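Chemotactic transducer PctC (Pseudomonas aeruginosa, PDB 5LTV) senses gamma-aminobutyric acid through its periplasmic Cache-type ligand-binding domain and probably relays the binding as a chemotactic signal. Local coordinates at residues 75-83 and 96-107; 112-123 and 137-145. All blocks are in the same frame, centred on the assembly; numbering follows the deposited sequence.

Contact 1 (75-83 and 96-107)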
loop_
_atom_site.group_PDB
_atom_site.type_symbol
_atom_site.label_atom_id
_atom_site.label_comp_id
_atom_site.label_asym_id
_atom_site.label_seq_id
_atom_site.Cartn_x
_atom_site.Cartn_y
_atom_site.Cartn_z
ATOM N N GLU A 75 26.335 5.124 -5.032
ATOM C CA GLU A 75 25.724 3.903 -4.514
ATOM C C GLU A 75 25.925 3.751 -3.018
ATOM O O GLU A 75 25.035 3.268 -2.298
ATOM C CB GLU A 75 26.308 2.675 -5.222
ATOM C CG GLU A 75 25.830 2.466 -6.633
ATOM C CD GLU A 75 24.342 2.711 -6.772
ATOM O OE1 GLU A 75 23.551 2.108 -6.004
ATOM O OE2 GLU A 75 23.976 3.532 -7.637
ATOM N N ALA A 76 27.117 4.071 -2.545
ATOM C CA ALA A 76 27.433 3.862 -1.142
ATOM C C ALA A 76 26.634 4.814 -0.257
ATOM O O ALA A 76 26.151 4.420 0.809
ATOM C CB ALA A 76 28.939 4.026 -0.935
ATOM N N ASN A 77 26.443 6.058 -0.704
ATOM C CA ASN A 77 25.655 7.017 0.062
ATOM C C ASN A 77 24.164 6.668 0.071
ATOM O O ASN A 77 23.485 6.870 1.093
ATOM C CB ASN A 77 25.859 8.420 -0.481
ATOM C CG ASN A 77 27.226 8.941 -0.181
ATOM O OD1 ASN A 77 27.909 8.413 0.698
ATOM N ND2 ASN A 77 27.643 9.999 -0.891
ATOM N N ILE A 78 23.638 6.188 -1.062
ATOM C CA ILE A 78 22.247 5.760 -1.127
ATOM C C ILE A 78 22.019 4.576 -0.188
ATOM O O ILE A 78 21.035 4.534 0.563
ATOM C CB ILE A 78 21.862 5.411 -2.582
ATOM C CG1 ILE A 78 21.617 6.667 -3.405
ATOM C CG2 ILE A 78 20.598 4.542 -2.651
ATOM C CD1 ILE A 78 21.802 6.425 -4.910
ATOM N N ALA A 79 22.930 3.595 -0.223
ATOM C CA ALA A 79 22.760 2.408 0.608
ATOM C C ALA A 79 22.806 2.777 2.082
ATOM O O ALA A 79 22.013 2.268 2.877
ATOM C CB ALA A 79 23.824 1.372 0.274
ATOM N N ARG A 80 23.691 3.708 2.441
ATOM C CA ARG A 80 23.822 4.155 3.826
ATOM C C ARG A 80 22.524 4.774 4.306
ATOM O O ARG A 80 22.028 4.427 5.378
ATOM C CB ARG A 80 24.992 5.143 3.959
ATOM C CG ARG A 80 25.538 5.340 5.375
ATOM C CD ARG A 80 26.839 6.163 5.416
ATOM N NE ARG A 80 26.589 7.542 5.018
ATOM C CZ ARG A 80 26.807 8.604 5.789
ATOM N NH1 ARG A 80 27.320 8.449 7.006
ATOM N NH2 ARG A 80 26.520 9.822 5.337
ATOM N N GLN A 81 21.946 5.683 3.509
ATOM C CA GLN A 81 20.633 6.253 3.832
ATOM C C GLN A 81 19.547 5.166 3.989
ATOM O O GLN A 81 18.740 5.220 4.923
ATOM C CB GLN A 81 20.257 7.269 2.746
ATOM C CG GLN A 81 19.736 8.595 3.239
ATOM C CD GLN A 81 20.743 9.399 4.062
ATOM O OE1 GLN A 81 21.965 9.320 3.862
ATOM N NE2 GLN A 81 20.221 10.184 5.017
ATOM N N LEU A 82 19.545 4.138 3.123
ATOM C CA LEU A 82 18.521 3.090 3.184
ATOM C C LEU A 82 18.722 2.143 4.359
ATOM O O LEU A 82 17.758 1.496 4.794
ATOM C CB LEU A 82 18.475 2.290 1.866
ATOM C CG LEU A 82 17.938 3.126 0.683
ATOM C CD1 LEU A 82 18.013 2.425 -0.676
ATOM C CD2 LEU A 82 16.530 3.482 0.946
ATOM N N GLU A 83 19.923 2.092 4.921
ATOM C CA GLU A 83 20.200 1.156 5.999
ATOM C C GLU A 83 19.715 1.630 7.368
ATOM O O GLU A 83 19.901 0.900 8.348
ATOM C CB GLU A 83 21.707 0.849 6.031
ATOM C CG GLU A 83 21.987 -0.101 4.911
ATOM C CD GLU A 83 23.393 -0.605 4.857
ATOM O OE1 GLU A 83 24.202 -0.177 5.694
ATOM O OE2 GLU A 83 23.682 -1.443 3.968
ATOM N N LEU A 96 15.306 1.902 -3.799
ATOM C CA LEU A 96 15.459 2.907 -4.840
ATOM C C LEU A 96 15.768 2.183 -6.138
ATOM O O LEU A 96 16.782 1.485 -6.234
ATOM C CB LEU A 96 16.587 3.892 -4.508
ATOM C CG LEU A 96 16.945 4.899 -5.629
ATOM C CD1 LEU A 96 15.888 6.008 -5.755
ATOM C CD2 LEU A 96 18.310 5.525 -5.345
ATOM N N GLY A 97 14.900 2.346 -7.136
ATOM C CA GLY A 97 15.182 1.887 -8.473
ATOM C C GLY A 97 15.672 3.106 -9.218
ATOM O O GLY A 97 14.991 4.136 -9.249
ATOM N N GLU A 98 16.884 3.004 -9.780
ATOM C CA GLU A 98 17.551 4.131 -10.433
ATOM C C GLU A 98 17.258 4.172 -11.930
ATOM O O GLU A 98 17.223 3.142 -12.589
ATOM C CB GLU A 98 19.068 4.079 -10.189
ATOM C CG GLU A 98 19.437 4.437 -8.751
ATOM C CD GLU A 98 20.924 4.446 -8.473
ATOM O OE1 GLU A 98 21.359 3.774 -7.507
ATOM O OE2 GLU A 98 21.669 5.165 -9.179
ATOM N N ALA A 99 17.106 5.388 -12.463
ATOM C CA ALA A 99 16.691 5.583 -13.858
ATOM C C ALA A 99 17.815 5.277 -14.845
ATOM O O ALA A 99 17.559 4.724 -15.918
ATOM C CB ALA A 99 16.210 7.021 -14.047
ATOM N N ALA A 100 19.071 5.605 -14.510
ATOM C CA ALA A 100 20.140 5.515 -15.516
ATOM C C ALA A 100 20.309 4.088 -16.051
ATOM O O ALA A 100 20.399 3.876 -17.258
ATOM C CB ALA A 100 21.478 6.025 -14.952
ATOM N N SER A 101 20.378 3.099 -15.172
ATOM C CA SER A 101 20.646 1.748 -15.670
ATOM C C SER A 101 19.940 0.659 -14.861
ATOM O O SER A 101 20.367 -0.499 -14.914
ATOM C CB SER A 101 22.166 1.472 -15.674
ATOM O OG SER A 101 22.686 1.585 -14.369
ATOM N N GLY A 102 18.897 0.996 -14.092
ATOM C CA GLY A 102 18.128 0.004 -13.371
ATOM C C GLY A 102 18.728 -0.498 -12.072
ATOM O O GLY A 102 18.185 -1.441 -11.489
ATOM N N THR A 103 19.840 0.076 -11.622
ATOM C CA THR A 103 20.446 -0.279 -10.346
ATOM C C THR A 103 19.396 -0.247 -9.244
ATOM O O THR A 103 18.631 0.707 -9.130
ATOM C CB THR A 103 21.568 0.713 -10.033
ATOM O OG1 THR A 103 22.552 0.703 -11.098
ATOM C CG2 THR A 103 22.202 0.408 -8.654
ATOM N N PHE A 104 19.325 -1.315 -8.466
ATOM C CA PHE A 104 18.260 -1.520 -7.506
ATOM C C PHE A 104 18.913 -1.722 -6.142
ATOM O O PHE A 104 19.643 -2.704 -5.939
ATOM C CB PHE A 104 17.414 -2.726 -7.912
ATOM C CG PHE A 104 16.256 -3.005 -6.977
ATOM C CD1 PHE A 104 15.159 -2.155 -6.945
ATOM C CD2 PHE A 104 16.271 -4.119 -6.141
ATOM C CE1 PHE A 104 14.094 -2.408 -6.097
ATOM C CE2 PHE A 104 15.230 -4.374 -5.281
ATOM C CZ PHE A 104 14.127 -3.509 -5.259
ATOM N N THR A 105 18.669 -0.795 -5.212
ATOM C CA THR A 105 19.201 -0.894 -3.854
ATOM C C THR A 105 18.040 -1.064 -2.889
ATOM O O THR A 105 17.197 -0.178 -2.767
ATOM C CB THR A 105 20.011 0.330 -3.461
ATOM O OG1 THR A 105 20.944 0.610 -4.489
ATOM C CG2 THR A 105 20.775 0.077 -2.169
ATOM N N MET A 106 18.004 -2.192 -2.207
ATOM C CA MET A 106 16.936 -2.560 -1.308
ATOM C C MET A 106 17.498 -2.875 0.076
ATOM O O MET A 106 18.500 -3.592 0.183
ATOM C CB MET A 106 16.239 -3.782 -1.814
ATOM C CG MET A 106 15.243 -4.341 -0.816
ATOM S SD MET A 106 14.071 -5.558 -1.612
ATOM C CE MET A 106 15.034 -7.004 -1.490
ATOM N N ARG A 107 16.830 -2.362 1.128
ATOM C CA ARG A 107 17.207 -2.685 2.517
ATOM C C ARG A 107 15.931 -2.965 3.295
ATOM O O ARG A 107 14.944 -2.304 3.046
ATOM C CB ARG A 107 18.075 -1.581 3.219
ATOM C CG ARG A 107 19.425 -1.355 2.478
ATOM C CD ARG A 107 20.460 -2.494 2.795
ATOM N NE ARG A 107 21.798 -2.287 2.237
ATOM C CZ ARG A 107 22.147 -2.497 0.939
ATOM N NH1 ARG A 107 21.290 -2.877 -0.030
ATOM N NH2 ARG A 107 23.388 -2.296 0.617
#
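Leu96 begins the contact by setting CD2 against both CD1 and CG2 of Ile78, at 3.6 Å from CD1 and about as near to CG2, the two side chains crossing at roughly a right angle. Two residues on, the extended chain of Glu98 approaches the bent chain of Glu75 from the opposite direction. Their carboxylates are nearly coplanar, 12° apart, and Glu75 OE2 lies only 2.6 Å from Glu98 OE1, so one of the two acids is probably protonated. Beyond the turn, Thr103 lays CG2 against the same Glu75 carboxylate. Thr105 points toward the helix: its CG2, anti to the backbone N, touches both Ala79 CB and Leu82 CD1, and that CD1 also rests 3.4 Å from Thr105 O. Arg107 finishes the walk. Its chain bends at chi2, passing CG over Leu82 CB and bringing NE to Glu83 OE2 at 2.7 Å; this salt bridge is almost straight (178°), in the guanidinium plane, and uses the anti lone pair. NH1 of Arg107 turns back to Met106 O, 2.9 Å away, further fixing the group. The axes of helix 75-82 and strand 104-107 run 8.4 Å apart at 25°, packing the helix on the edge hairpin of the membrane-distal Cache sheet.

Contact 2 (112-123 and 137-145). With ABU (gamma-amino-butanoic acid), chain H; SO4 (sulfate ion), chain I; SO4 (sulfate ion), chain K.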
loop_
_atom_site.group_PDB
_atom_site.type_symbol
_atom_site.label_atom_id
_atom_site.label_comp_id
_atom_site.label_asym_id
_atom_site.label_seq_id
_atom_site.Cartn_x
_atom_site.Cartn_y
_atom_site.Cartn_z
ATOM N N MET A 112 17.067 -10.772 -5.785
ATOM C CA MET A 112 16.001 -10.564 -6.751
ATOM C C MET A 112 16.241 -11.517 -7.905
ATOM O O MET A 112 17.347 -12.050 -8.054
ATOM C CB MET A 112 15.981 -9.113 -7.267
ATOM C CG MET A 112 15.598 -8.089 -6.201
ATOM S SD MET A 112 13.855 -8.108 -5.724
ATOM C CE MET A 112 14.063 -8.862 -4.183
ATOM N N PRO A 113 15.242 -11.750 -8.744
ATOM C CA PRO A 113 15.441 -12.682 -9.862
ATOM C C PRO A 113 16.512 -12.208 -10.829
ATOM O O PRO A 113 16.799 -11.014 -10.951
ATOM C CB PRO A 113 14.072 -12.721 -10.535
ATOM C CG PRO A 113 13.124 -12.351 -9.449
ATOM C CD PRO A 113 13.842 -11.324 -8.629
ATOM N N GLU A 114 17.118 -13.177 -11.504
ATOM C CA GLU A 114 18.054 -12.885 -12.574
ATOM C C GLU A 114 17.397 -11.948 -13.586
ATOM O O GLU A 114 16.252 -12.166 -14.004
ATOM C CB GLU A 114 18.509 -14.201 -13.229
ATOM C CG GLU A 114 19.143 -14.078 -14.622
ATOM C CD GLU A 114 20.582 -13.676 -14.602
ATOM O OE1 GLU A 114 20.884 -12.465 -14.618
ATOM O OE2 GLU A 114 21.451 -14.573 -14.615
ATOM N N GLY A 115 18.122 -10.894 -13.954
ATOM C CA GLY A 115 17.637 -9.909 -14.904
ATOM C C GLY A 115 16.583 -8.958 -14.376
ATOM O O GLY A 115 15.972 -8.238 -15.180
ATOM N N TYR A 116 16.328 -8.952 -13.060
ATOM C CA TYR A 116 15.385 -8.001 -12.481
ATOM C C TYR A 116 15.754 -6.557 -12.843
ATOM O O TYR A 116 16.896 -6.129 -12.676
ATOM C CB TYR A 116 15.337 -8.159 -10.957
ATOM C CG TYR A 116 14.395 -7.171 -10.312
ATOM C CD1 TYR A 116 13.016 -7.392 -10.324
ATOM C CD2 TYR A 116 14.876 -5.991 -9.715
ATOM C CE1 TYR A 116 12.144 -6.497 -9.725
ATOM C CE2 TYR A 116 14.000 -5.072 -9.111
ATOM C CZ TYR A 116 12.649 -5.336 -9.121
ATOM O OH TYR A 116 11.797 -4.431 -8.560
ATOM N N ASP A 117 14.782 -5.806 -13.337
ATOM C CA ASP A 117 14.991 -4.409 -13.704
ATOM C C ASP A 117 13.819 -3.646 -13.104
ATOM O O ASP A 117 12.673 -3.802 -13.582
ATOM C CB ASP A 117 15.082 -4.244 -15.224
ATOM C CG ASP A 117 15.233 -2.778 -15.659
ATOM O OD1 ASP A 117 15.140 -1.864 -14.819
ATOM O OD2 ASP A 117 15.417 -2.534 -16.863
ATOM N N PRO A 118 14.032 -2.853 -12.045
ATOM C CA PRO A 118 12.881 -2.225 -11.374
ATOM C C PRO A 118 12.137 -1.287 -12.288
ATOM O O PRO A 118 10.953 -1.013 -12.038
ATOM C CB PRO A 118 13.508 -1.464 -10.191
ATOM C CG PRO A 118 14.951 -1.151 -10.697
ATOM C CD PRO A 118 15.326 -2.384 -11.507
ATOM N N ARG A 119 12.796 -0.779 -13.335
ATOM C CA ARG A 119 12.112 0.160 -14.223
ATOM C C ARG A 119 10.964 -0.495 -14.974
ATOM O O ARG A 119 10.062 0.217 -15.431
ATOM C CB ARG A 119 13.112 0.797 -15.190
ATOM C CG ARG A 119 14.256 1.532 -14.445
ATOM C CD ARG A 119 15.351 1.926 -15.378
ATOM N NE ARG A 119 15.943 0.721 -15.965
ATOM C CZ ARG A 119 16.951 0.726 -16.819
ATOM N NH1 ARG A 119 17.502 1.894 -17.212
ATOM N NH2 ARG A 119 17.396 -0.431 -17.291
ATOM N N THR A 120 10.931 -1.826 -15.053
ATOM C CA THR A 120 9.823 -2.473 -15.760
ATOM C C THR A 120 8.614 -2.720 -14.872
ATOM O O THR A 120 7.647 -3.330 -15.339
ATOM C CB THR A 120 10.253 -3.823 -16.372
ATOM O OG1 THR A 120 10.613 -4.742 -15.338
ATOM C CG2 THR A 120 11.418 -3.676 -17.401
ATOM N N ARG A 121 8.628 -2.288 -13.612
ATOM C CA ARG A 121 7.611 -2.723 -12.676
ATOM C C ARG A 121 6.600 -1.613 -12.419
ATOM O O ARG A 121 6.934 -0.417 -12.461
ATOM C CB ARG A 121 8.259 -3.193 -11.365
ATOM C CG ARG A 121 9.290 -4.389 -11.552
ATOM C CD ARG A 121 8.612 -5.755 -11.470
ATOM N NE ARG A 121 8.095 -6.035 -10.122
ATOM C CZ ARG A 121 7.041 -6.818 -9.854
ATOM N NH1 ARG A 121 6.379 -7.384 -10.844
ATOM N NH2 ARG A 121 6.638 -7.014 -8.605
ATOM N N ALA A 122 5.355 -2.031 -12.122
ATOM C CA ALA A 122 4.247 -1.083 -11.979
ATOM C C ALA A 122 4.482 -0.056 -10.882
ATOM O O ALA A 122 4.013 1.083 -11.002
ATOM C CB ALA A 122 2.934 -1.823 -11.717
ATOM N N TRP A 123 5.158 -0.432 -9.786
ATOM C CA TRP A 123 5.349 0.556 -8.725
ATOM C C TRP A 123 6.307 1.640 -9.179
ATOM O O TRP A 123 6.258 2.771 -8.682
ATOM C CB TRP A 123 5.866 -0.103 -7.441
ATOM C CG TRP A 123 7.208 -0.819 -7.590
ATOM C CD1 TRP A 123 7.382 -2.145 -7.762
ATOM C CD2 TRP A 123 8.529 -0.236 -7.554
ATOM N NE1 TRP A 123 8.738 -2.453 -7.829
ATOM C CE2 TRP A 123 9.463 -1.299 -7.717
ATOM C CE3 TRP A 123 9.016 1.071 -7.398
ATOM C CZ2 TRP A 123 10.845 -1.097 -7.726
ATOM C CZ3 TRP A 123 10.392 1.277 -7.387
ATOM C CH2 TRP A 123 11.297 0.194 -7.558
ATOM N N GLU A 137 -2.226 -0.982 -5.563
ATOM C CA GLU A 137 -3.003 -2.146 -5.173
ATOM C C GLU A 137 -2.047 -3.316 -4.896
ATOM O O GLU A 137 -0.858 -3.265 -5.242
ATOM C CB GLU A 137 -4.029 -2.473 -6.266
ATOM C CG GLU A 137 -5.156 -1.416 -6.371
ATOM C CD GLU A 137 -6.222 -1.711 -7.458
ATOM O OE1 GLU A 137 -5.981 -2.552 -8.345
ATOM O OE2 GLU A 137 -7.311 -1.081 -7.422
ATOM N N PRO A 138 -2.523 -4.370 -4.241
ATOM C CA PRO A 138 -1.629 -5.510 -3.962
ATOM C C PRO A 138 -1.013 -6.074 -5.237
ATOM O O PRO A 138 -1.613 -6.066 -6.318
ATOM C CB PRO A 138 -2.551 -6.533 -3.279
ATOM C CG PRO A 138 -3.617 -5.647 -2.577
ATOM C CD PRO A 138 -3.842 -4.517 -3.592
ATOM N N PHE A 139 0.238 -6.499 -5.114
ATOM C CA PHE A 139 0.886 -7.287 -6.139
ATOM C C PHE A 139 1.760 -8.294 -5.411
ATOM O O PHE A 139 1.733 -8.388 -4.172
ATOM C CB PHE A 139 1.646 -6.401 -7.148
ATOM C CG PHE A 139 2.736 -5.555 -6.539
ATOM C CD1 PHE A 139 2.435 -4.307 -5.946
ATOM C CD2 PHE A 139 4.067 -5.988 -6.587
ATOM C CE1 PHE A 139 3.432 -3.527 -5.391
ATOM C CE2 PHE A 139 5.072 -5.199 -6.075
ATOM C CZ PHE A 139 4.774 -3.964 -5.466
ATOM N N VAL A 140 2.497 -9.079 -6.191
ATOM C CA VAL A 140 3.339 -10.160 -5.691
ATOM C C VAL A 140 4.784 -9.688 -5.697
ATOM O O VAL A 140 5.338 -9.376 -6.764
ATOM C CB VAL A 140 3.197 -11.429 -6.553
ATOM C CG1 VAL A 140 4.205 -12.517 -6.080
ATOM C CG2 VAL A 140 1.783 -11.976 -6.527
ATOM N N ASP A 141 5.416 -9.672 -4.525
ATOM C CA ASP A 141 6.843 -9.325 -4.423
ATOM C C ASP A 141 7.692 -10.208 -5.339
ATOM O O ASP A 141 7.602 -11.435 -5.283
ATOM C CB ASP A 141 7.270 -9.487 -2.975
ATOM C CG ASP A 141 8.684 -9.041 -2.697
ATOM O OD1 ASP A 141 9.640 -9.455 -3.381
ATOM O OD2 ASP A 141 8.833 -8.284 -1.715
ATOM N N ALA A 142 8.534 -9.580 -6.173
ATOM C CA ALA A 142 9.313 -10.334 -7.148
ATOM C C ALA A 142 10.391 -11.189 -6.509
ATOM O O ALA A 142 10.888 -12.116 -7.150
ATOM C CB ALA A 142 9.965 -9.402 -8.170
ATOM N N GLY A 143 10.796 -10.879 -5.289
ATOM C CA GLY A 143 11.849 -11.632 -4.652
ATOM C C GLY A 143 11.311 -12.761 -3.791
ATOM O O GLY A 143 11.858 -13.863 -3.838
ATOM N N THR A 144 10.256 -12.510 -2.993
ATOM C CA THR A 144 9.792 -13.462 -1.980
ATOM C C THR A 144 8.523 -14.218 -2.353
ATOM O O THR A 144 8.170 -15.183 -1.664
ATOM C CB THR A 144 9.522 -12.751 -0.647
ATOM O OG1 THR A 144 8.349 -11.943 -0.797
ATOM C CG2 THR A 144 10.687 -11.863 -0.259
ATOM N N GLY A 145 7.804 -13.776 -3.376
ATOM C CA GLY A 145 6.502 -14.303 -3.694
ATOM C C GLY A 145 5.382 -13.868 -2.778
ATOM O O GLY A 145 4.239 -14.257 -3.012
HETATM N N ABU H . 10.710 -5.616 -2.184
HETATM C CD ABU H . 9.983 -6.078 -3.398
HETATM C CB ABU H . 10.671 -5.671 -4.674
HETATM C CG ABU H . 9.757 -4.954 -5.653
HETATM C C ABU H . 9.152 -5.684 -6.839
HETATM O O ABU H . 8.352 -6.627 -6.615
HETATM O OXT ABU H . 9.426 -5.257 -7.996
HETATM S S SO4 I . 2.847 -9.049 -10.107
HETATM O O1 SO4 I . 1.923 -9.378 -9.037
HETATM O O2 SO4 I . 2.097 -8.557 -11.265
HETATM O O3 SO4 I . 3.643 -10.246 -10.427
HETATM O O4 SO4 I . 3.770 -8.018 -9.675
HETATM S S SO4 K . 19.618 0.755 -20.045
HETATM O O1 SO4 K . 18.641 -0.156 -20.643
HETATM O O2 SO4 K . 18.978 2.027 -19.730
HETATM O O3 SO4 K . 20.159 0.192 -18.810
HETATM O O4 SO4 K . 20.698 0.954 -21.007
#
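Met112, bent at chi2 and chi3, curls its CE to 3.6 Å from Gly143 CA, where the absence of a side chain gives it room. Pro113 follows with ring atom CG at 3.2 Å from Ala142 O. After the type II turn of 113-116, Tyr116 touches Ala142 CB through CE1, while its OH donates to OXT of gamma-amino-butanoic acid at 2.6 Å, OXT lying in the ring plane. Arg121, at the N-cap position of helix 122-130, folds at chi2 and chi3 so that its guanidinium edge meets the ligand carboxylate: NE reaches OXT almost straight (167°), and NH2 reaches ligand O at 2.7 Å. Ala142 CB lies over one guanidinium face, toward its rim, and NH2 also bonds weakly to Val140 O; a sulfate, probably from crystallisation, takes NH1. Trp123 NE1 adds a third donor to OXT at 2.9 Å, and its CD1 packs on Phe139 CZ, the planes 22° apart but slid past each other. From the other segment, Ala142 N gives ligand O a second bond, and Asp141 OD1 holds the loop by an Asx turn through Gly143 N, extended to an Asx motif by Thr144 N. Three donors on one carboxylate oxygen and two on the other define the carboxylate-binding end of the Cache pocket.

Following the chain, contact 1 comes first: helix 75-82 leads through helix 85-90 into strand 93-98, and the hairpin to strand 104-107 folds back against helix 75-82, closing a short loop. Contact 2 opens only afterwards, where 112-123 leaves the hairpin, and closes when the chain returns past helix 122-130 to strand 134-140 and the loop beyond it. The two are thus in series, neither nested nor crossed. Their strands, 104-107 and 134-140, are opposite edges of one five-stranded antiparallel sheet, with the contact centres about 15 Å apart. They touch directly: Met106 CE meets Met112 CE at 3.4 Å, and Ala99 O probably accepts from Arg119 NH1.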